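Local coordinates for Fe-regulated protein B (Neisseria meningitidis, PDB 4AIP), which probably takes up iron across the outer membrane as a TonB-dependent transporter, at residues Met112-Asn115 and Ser116-Ile119; Asp425-Thr428 and Val429-Tyr432; Tyr595-Gly598 and Gly599-Ala602. All blocks are in the same frame, centred on the assembly; numbering follows the deposited sequence.

Interaction 1 of 3, residues Met112-Asn115 and Ser116-Ile119; sequences MGQN and SVDI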
loop_
_atom_site.group_PDB
_atom_site.type_symbol
_atom_site.label_atom_id
_atom_site.label_comp_id
_atom_site.label_asym_id
_atom_site.label_seq_id
_atom_site.Cartn_x
_atom_site.Cartn_y
_atom_site.Cartn_z
ATOM N N MET B 112 -22.210 -23.984 -20.610
ATOM C CA MET B 112 -23.065 -23.055 -19.910
ATOM C C MET B 112 -22.258 -22.023 -19.109
ATOM O O MET B 112 -21.334 -22.411 -18.331
ATOM C CB MET B 112 -23.974 -23.809 -18.962
ATOM C CG MET B 112 -25.089 -24.709 -19.551
ATOM S SD MET B 112 -26.173 -23.895 -20.746
ATOM C CE MET B 112 -26.881 -22.600 -19.712
ATOM N N GLY B 113 -22.597 -20.731 -19.290
ATOM C CA GLY B 113 -21.942 -19.607 -18.581
ATOM C C GLY B 113 -22.254 -19.311 -17.103
ATOM O O GLY B 113 -23.092 -19.979 -16.470
ATOM N N GLN B 114 -21.590 -18.282 -16.547
ATOM C CA GLN B 114 -21.750 -17.940 -15.113
ATOM C C GLN B 114 -23.114 -17.289 -14.749
ATOM O O GLN B 114 -23.392 -16.968 -13.600
ATOM C CB GLN B 114 -20.582 -17.078 -14.607
ATOM C CG GLN B 114 -19.196 -17.683 -14.786
ATOM C CD GLN B 114 -18.131 -16.731 -14.315
ATOM O OE1 GLN B 114 -17.925 -16.593 -13.105
ATOM N NE2 GLN B 114 -17.469 -16.032 -15.252
ATOM N N ASN B 115 -23.971 -17.128 -15.738
ATOM C CA ASN B 115 -25.367 -16.866 -15.494
ATOM C C ASN B 115 -26.022 -18.092 -14.804
ATOM O O ASN B 115 -26.990 -17.945 -14.072
ATOM C CB ASN B 115 -26.031 -16.533 -16.831
ATOM C CG ASN B 115 -27.546 -16.329 -16.716
ATOM O OD1 ASN B 115 -28.036 -15.254 -16.330
ATOM N ND2 ASN B 115 -28.279 -17.338 -17.103
ATOM N N SER B 116 -25.475 -19.282 -15.009
ATOM C CA SER B 116 -26.128 -20.491 -14.528
ATOM C C SER B 116 -25.152 -21.284 -13.717
ATOM O O SER B 116 -25.599 -22.204 -13.004
ATOM C CB SER B 116 -26.644 -21.464 -15.616
ATOM O OG SER B 116 -26.484 -21.034 -16.958
ATOM N N VAL B 117 -23.845 -21.010 -13.823
ATOM C CA VAL B 117 -22.842 -21.783 -13.019
ATOM C C VAL B 117 -22.153 -20.882 -12.000
ATOM O O VAL B 117 -21.794 -19.742 -12.305
ATOM C CB VAL B 117 -21.751 -22.500 -13.914
ATOM C CG1 VAL B 117 -22.405 -23.098 -15.196
ATOM C CG2 VAL B 117 -20.687 -21.500 -14.346
ATOM N N ASP B 118 -21.973 -21.388 -10.780
ATOM C CA ASP B 118 -21.542 -20.512 -9.671
ATOM C C ASP B 118 -20.205 -21.033 -9.243
ATOM O O ASP B 118 -19.920 -22.218 -9.522
ATOM C CB ASP B 118 -22.530 -20.663 -8.500
ATOM C CG ASP B 118 -23.863 -20.036 -8.774
ATOM O OD1 ASP B 118 -23.918 -18.893 -9.310
ATOM O OD2 ASP B 118 -24.869 -20.668 -8.398
ATOM N N ILE B 119 -19.416 -20.186 -8.593
ATOM C CA ILE B 119 -18.233 -20.555 -7.870
ATOM C C ILE B 119 -18.597 -20.339 -6.405
ATOM O O ILE B 119 -18.919 -19.210 -5.997
ATOM C CB ILE B 119 -17.048 -19.619 -8.196
ATOM C CG1 ILE B 119 -16.571 -19.904 -9.652
ATOM C CG2 ILE B 119 -15.829 -19.854 -7.201
ATOM C CD1 ILE B 119 -16.494 -18.697 -10.482
#
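Gly-113 is joined to Ser-116 and Val-117 through a single carbonyl oxygen, in a beta turn of the plug domain of this TonB-dependent receptor. The turn runs from Gly-113 to Ser-116. Gln-114 and Asn-115 are its central residues, and its backbone is close to type I. It leads from the weakly bonded strand 112-113 to strand 118-121, which belongs to a different small sheet. Gly-113 O is gripped by two backbone donors. Ser-116 N closes the beta turn at 2.9 Å in a fairly straight bond, 164° at the hydrogen. Val-117 N also lies 2.9 Å from Gly-113 O, in a more bent bond of 140°. It extends the turn by one residue, as an alpha turn. Gln-114 CA adds a CA-H...O contact, 3.3 Å from Val-117 O.

Other polar atoms look to the barrel. Asn-115 O accepts hydrogen bonds from Arg-506 and Arg-509, and Asp-118 OD2 forms a salt bridge with Arg-506. The backbones of Gly-113 and Asn-115 bond to Phe-628 and Glu-627. Within the plug, the Asp-118 backbone bonds to Ile-167, tying the start of strand 118-121 to strand 165-171.

Apolar atoms fill in around the turn. Val-117 presents both methyls to it: CG1 packs 3.4 Å from Met-112 O, and CG2 lies 3.8 Å from Gln-114 CA. The side chains of Gln-114 and Val-117 cross at about a right angle, with Gln-114 CG 4.1 Å from Val-117 CG2. Val-117 CG1 also lies 4.1 Å from Met-112 CB. The Met-112 chain bends twice beyond CB and curls back over the turn. Its methyl CE is modelled 3.2 Å from Ser-116 OG, a closeness to be read with caution because OG is nearly eclipsed with the backbone N.

Interaction 2 of 3, residues Asp425-Thr428 and Val429-Tyr432; sequences DEDT and VHAY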
loop_
_atom_site.group_PDB
_atom_site.type_symbol
_atom_site.label_atom_id
_atom_site.label_comp_id
_atom_site.label_asym_id
_atom_site.label_seq_id
_atom_site.Cartn_x
_atom_site.Cartn_y
_atom_site.Cartn_z
ATOM N N ASP B 425 -41.792 10.149 -21.817
ATOM C CA ASP B 425 -40.899 9.113 -21.238
ATOM C C ASP B 425 -39.905 9.678 -20.216
ATOM O O ASP B 425 -39.731 9.147 -19.099
ATOM C CB ASP B 425 -40.152 8.348 -22.354
ATOM C CG ASP B 425 -41.021 7.232 -23.005
ATOM O OD1 ASP B 425 -41.901 6.649 -22.327
ATOM O OD2 ASP B 425 -40.802 6.926 -24.200
ATOM N N GLU B 426 -39.275 10.770 -20.633
ATOM C CA GLU B 426 -38.366 11.545 -19.824
ATOM C C GLU B 426 -38.990 11.927 -18.498
ATOM O O GLU B 426 -38.355 11.790 -17.426
ATOM C CB GLU B 426 -37.975 12.820 -20.583
ATOM C CG GLU B 426 -36.607 12.835 -21.255
ATOM C CD GLU B 426 -36.342 14.183 -21.876
ATOM O OE1 GLU B 426 -36.939 15.194 -21.421
ATOM O OE2 GLU B 426 -35.566 14.232 -22.839
ATOM N N ASP B 427 -40.233 12.403 -18.554
ATOM C CA ASP B 427 -40.885 12.818 -17.312
ATOM C C ASP B 427 -41.179 11.665 -16.385
ATOM O O ASP B 427 -41.124 11.861 -15.168
ATOM C CB ASP B 427 -42.097 13.708 -17.553
ATOM C CG ASP B 427 -41.683 15.082 -18.101
ATOM O OD1 ASP B 427 -40.612 15.569 -17.641
ATOM O OD2 ASP B 427 -42.404 15.644 -18.982
ATOM N N THR B 428 -41.423 10.464 -16.952
ATOM C CA THR B 428 -41.637 9.236 -16.150
ATOM C C THR B 428 -40.360 8.811 -15.372
ATOM O O THR B 428 -40.378 8.611 -14.152
ATOM C CB THR B 428 -42.173 8.061 -17.019
ATOM O OG1 THR B 428 -43.001 8.573 -18.068
ATOM C CG2 THR B 428 -42.976 7.035 -16.162
ATOM N N VAL B 429 -39.249 8.677 -16.078
ATOM C CA VAL B 429 -38.037 8.219 -15.429
ATOM C C VAL B 429 -37.743 9.146 -14.238
ATOM O O VAL B 429 -37.609 8.663 -13.110
ATOM C CB VAL B 429 -36.856 8.113 -16.426
ATOM C CG1 VAL B 429 -35.544 7.776 -15.708
ATOM C CG2 VAL B 429 -37.147 7.054 -17.487
ATOM N N HIS B 430 -37.704 10.466 -14.492
ATOM C CA HIS B 430 -37.473 11.483 -13.447
ATOM C C HIS B 430 -38.384 11.384 -12.238
ATOM O O HIS B 430 -37.986 11.745 -11.131
ATOM C CB HIS B 430 -37.514 12.882 -14.043
ATOM C CG HIS B 430 -36.546 13.074 -15.159
ATOM N ND1 HIS B 430 -36.789 13.920 -16.215
ATOM C CD2 HIS B 430 -35.353 12.480 -15.415
ATOM C CE1 HIS B 430 -35.769 13.866 -17.057
ATOM N NE2 HIS B 430 -34.887 12.991 -16.599
ATOM N N ALA B 431 -39.581 10.850 -12.465
ATOM C CA ALA B 431 -40.633 10.715 -11.475
ATOM C C ALA B 431 -40.396 9.553 -10.517
ATOM O O ALA B 431 -41.025 9.481 -9.464
ATOM C CB ALA B 431 -41.964 10.520 -12.186
ATOM N N TYR B 432 -39.507 8.632 -10.878
ATOM C CA TYR B 432 -39.211 7.506 -10.006
ATOM C C TYR B 432 -38.252 7.925 -8.960
ATOM O O TYR B 432 -37.318 8.750 -9.182
ATOM C CB TYR B 432 -38.565 6.375 -10.740
ATOM C CG TYR B 432 -39.546 5.427 -11.296
ATOM C CD1 TYR B 432 -40.177 4.491 -10.477
ATOM C CD2 TYR B 432 -39.901 5.474 -12.652
ATOM C CE1 TYR B 432 -41.106 3.590 -10.998
ATOM C CE2 TYR B 432 -40.838 4.588 -13.172
ATOM C CZ TYR B 432 -41.424 3.637 -12.339
ATOM O OH TYR B 432 -42.343 2.738 -12.855
#
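This is a local contact along the last two turns of helix 420-431 and into the residue that follows, between Asp-425 to Thr-428 and Val-429 to Tyr-432. The helix lies at the surface, in the long connection between barrel strands 376-390 and 438-452. Two regular i to i+4 bonds hold it. Val-429 N reaches Asp-425 O at 3.1 Å, and His-430 N reaches Glu-426 O at 3.3 Å. Then Ala-431 N turns mainly to Thr-428 O at 2.9 Å and keeps a weak bond to Asp-427 O. Tyr-432 N bonds to Val-429 O at 2.9 Å and only weakly to Thr-428 O.

The His-430 imidazole lies with one face over Glu-426 O. Its CG is beside the backbone N (chi1 -56°), which folds the ring back along the helix. Glu-426 O is 2.9 Å from His-430 ND1, but over the ring face, whereas ND1 points in the ring plane, so they are not hydrogen-bonded. His-430 NE2 instead bonds to Phe-399 O. Glu-426 pairs with Arg-423 in a salt bridge, and Thr-428 OG1 bonds to Ala-424 O. The change from i+4 to i+3 bonding is typical of the C-terminal end of an alpha helix.

Interaction 3 of 3, residues Tyr595-Gly598 and Gly599-Ala602; sequences YRTG and GLTA
Tyr-595 and Ala-602 form the tightly packed end of this contact, which runs down to a two-residue turn. Tyr-595 N bonds to Ala-602 O at 2.7 Å, and Ala-602 N returns a bond to Tyr-595 O at 2.9 Å. On the same face Tyr-595 CB touches Ala-602 CB at 3.9 Å. Arg-596 and Thr-601 form the non-hydrogen-bonded pair between. Their aliphatic parts meet on the other face, Arg-596 CG against Thr-601 CG2 at 3.6 Å.

The packing is looser beyond. Leu-600 CD2 lies at the edge of the Tyr-595 ring, 4.4 Å from Tyr-595 CD2, and 4.3 Å from Thr-597 CG2. Leu-600 finds further cover on Leu-640 and Tyr-642 of the adjoining strand. Arg-596, Thr-597 and Gly-598 are exposed. The backbone stays bonded here too: Leu-600 N to Thr-597 O is short at 2.6 Å, and the return bond from Thr-597 N to Leu-600 O is longer at 3.2 Å. Gly-598 and Gly-599 have the positive phi values (46° and 106°) of a type I' turn, which glycine adopts easily. This is a beta hairpin, probably one of the short periplasmic turns that join neighbouring barrel strands in this family.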
loop_
_atom_site.group_PDB
_atom_site.type_symbol
_atom_site.label_atom_id
_atom_site.label_comp_id
_atom_site.label_asym_id
_atom_site.label_seq_id
_atom_site.Cartn_x
_atom_site.Cartn_y
_atom_site.Cartn_z
ATOM N N TYR B 595 -4.059 -43.883 -16.279
ATOM C CA TYR B 595 -3.279 -45.079 -16.137
ATOM C C TYR B 595 -2.126 -44.834 -15.161
ATOM O O TYR B 595 -1.288 -43.961 -15.413
ATOM C CB TYR B 595 -2.791 -45.584 -17.512
ATOM C CG TYR B 595 -2.070 -46.908 -17.365
ATOM C CD1 TYR B 595 -2.773 -48.129 -17.401
ATOM C CD2 TYR B 595 -0.679 -46.943 -17.131
ATOM C CE1 TYR B 595 -2.108 -49.350 -17.230
ATOM C CE2 TYR B 595 -0.011 -48.159 -16.946
ATOM C CZ TYR B 595 -0.727 -49.342 -16.990
ATOM O OH TYR B 595 -0.039 -50.512 -16.792
ATOM N N ARG B 596 -2.075 -45.622 -14.075
ATOM C CA ARG B 596 -1.110 -45.404 -12.987
ATOM C C ARG B 596 -0.272 -46.644 -12.670
ATOM O O ARG B 596 -0.817 -47.724 -12.423
ATOM C CB ARG B 596 -1.793 -44.839 -11.724
ATOM C CG ARG B 596 -2.199 -43.333 -11.814
ATOM C CD ARG B 596 -3.363 -42.964 -10.813
ATOM N NE ARG B 596 -4.335 -41.979 -11.333
ATOM C CZ ARG B 596 -4.354 -40.670 -11.019
ATOM N NH1 ARG B 596 -3.458 -40.148 -10.175
ATOM N NH2 ARG B 596 -5.279 -39.861 -11.554
ATOM N N THR B 597 1.059 -46.482 -12.700
ATOM C CA THR B 597 2.032 -47.576 -12.427
ATOM C C THR B 597 3.444 -47.043 -12.162
ATOM O O THR B 597 3.962 -46.173 -12.912
ATOM C CB THR B 597 2.075 -48.671 -13.579
ATOM O OG1 THR B 597 2.661 -49.868 -13.081
ATOM C CG2 THR B 597 2.893 -48.229 -14.834
ATOM N N GLY B 598 4.024 -47.553 -11.075
ATOM C CA GLY B 598 5.458 -47.392 -10.749
ATOM C C GLY B 598 6.089 -46.002 -10.879
ATOM O O GLY B 598 7.334 -45.865 -11.151
ATOM N N GLY B 599 5.266 -44.963 -10.683
ATOM C CA GLY B 599 5.759 -43.598 -10.879
ATOM C C GLY B 599 5.266 -42.904 -12.147
ATOM O O GLY B 599 5.477 -41.697 -12.284
ATOM N N LEU B 600 4.602 -43.634 -13.049
ATOM C CA LEU B 600 4.066 -43.069 -14.294
ATOM C C LEU B 600 2.579 -42.742 -14.122
ATOM O O LEU B 600 1.824 -43.492 -13.477
ATOM C CB LEU B 600 4.264 -44.054 -15.468
ATOM C CG LEU B 600 3.431 -43.753 -16.752
ATOM C CD1 LEU B 600 4.010 -42.552 -17.576
ATOM C CD2 LEU B 600 3.273 -45.013 -17.688
ATOM N N THR B 601 2.133 -41.629 -14.679
ATOM C CA THR B 601 0.754 -41.227 -14.475
ATOM C C THR B 601 0.366 -40.699 -15.828
ATOM O O THR B 601 1.033 -39.772 -16.336
ATOM C CB THR B 601 0.552 -40.198 -13.228
ATOM O OG1 THR B 601 1.672 -39.287 -13.119
ATOM C CG2 THR B 601 0.523 -40.929 -11.892
ATOM N N ALA B 602 -0.661 -41.326 -16.439
ATOM C CA ALA B 602 -1.128 -41.050 -17.830
ATOM C C ALA B 602 -2.565 -40.706 -17.783
ATOM O O ALA B 602 -3.281 -41.387 -17.095
ATOM C CB ALA B 602 -0.979 -42.294 -18.706
#

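How the interactions relate
The three contacts follow one another along the chain without overlap. Interaction 1 comes first, in the plug domain and close to the centre of the chain. Interactions 2 and 3 come later, both in the barrel part of the sequence. Their centres are about 68 Å apart, on opposite sides of the chain's centre. Interaction 1 is about 35 Å from interaction 2 and 34 Å from interaction 3, centre to centre, and none of the three touch. Together they sample the transporter from end to end: a helix in a long loop, probably extracellular, the plug inside the barrel, and a short hairpin, probably periplasmic. Strand 600-615 links two regions: it starts at interaction 3, and its Pro-611 and Phe-613 touch Met-112 of interaction 1.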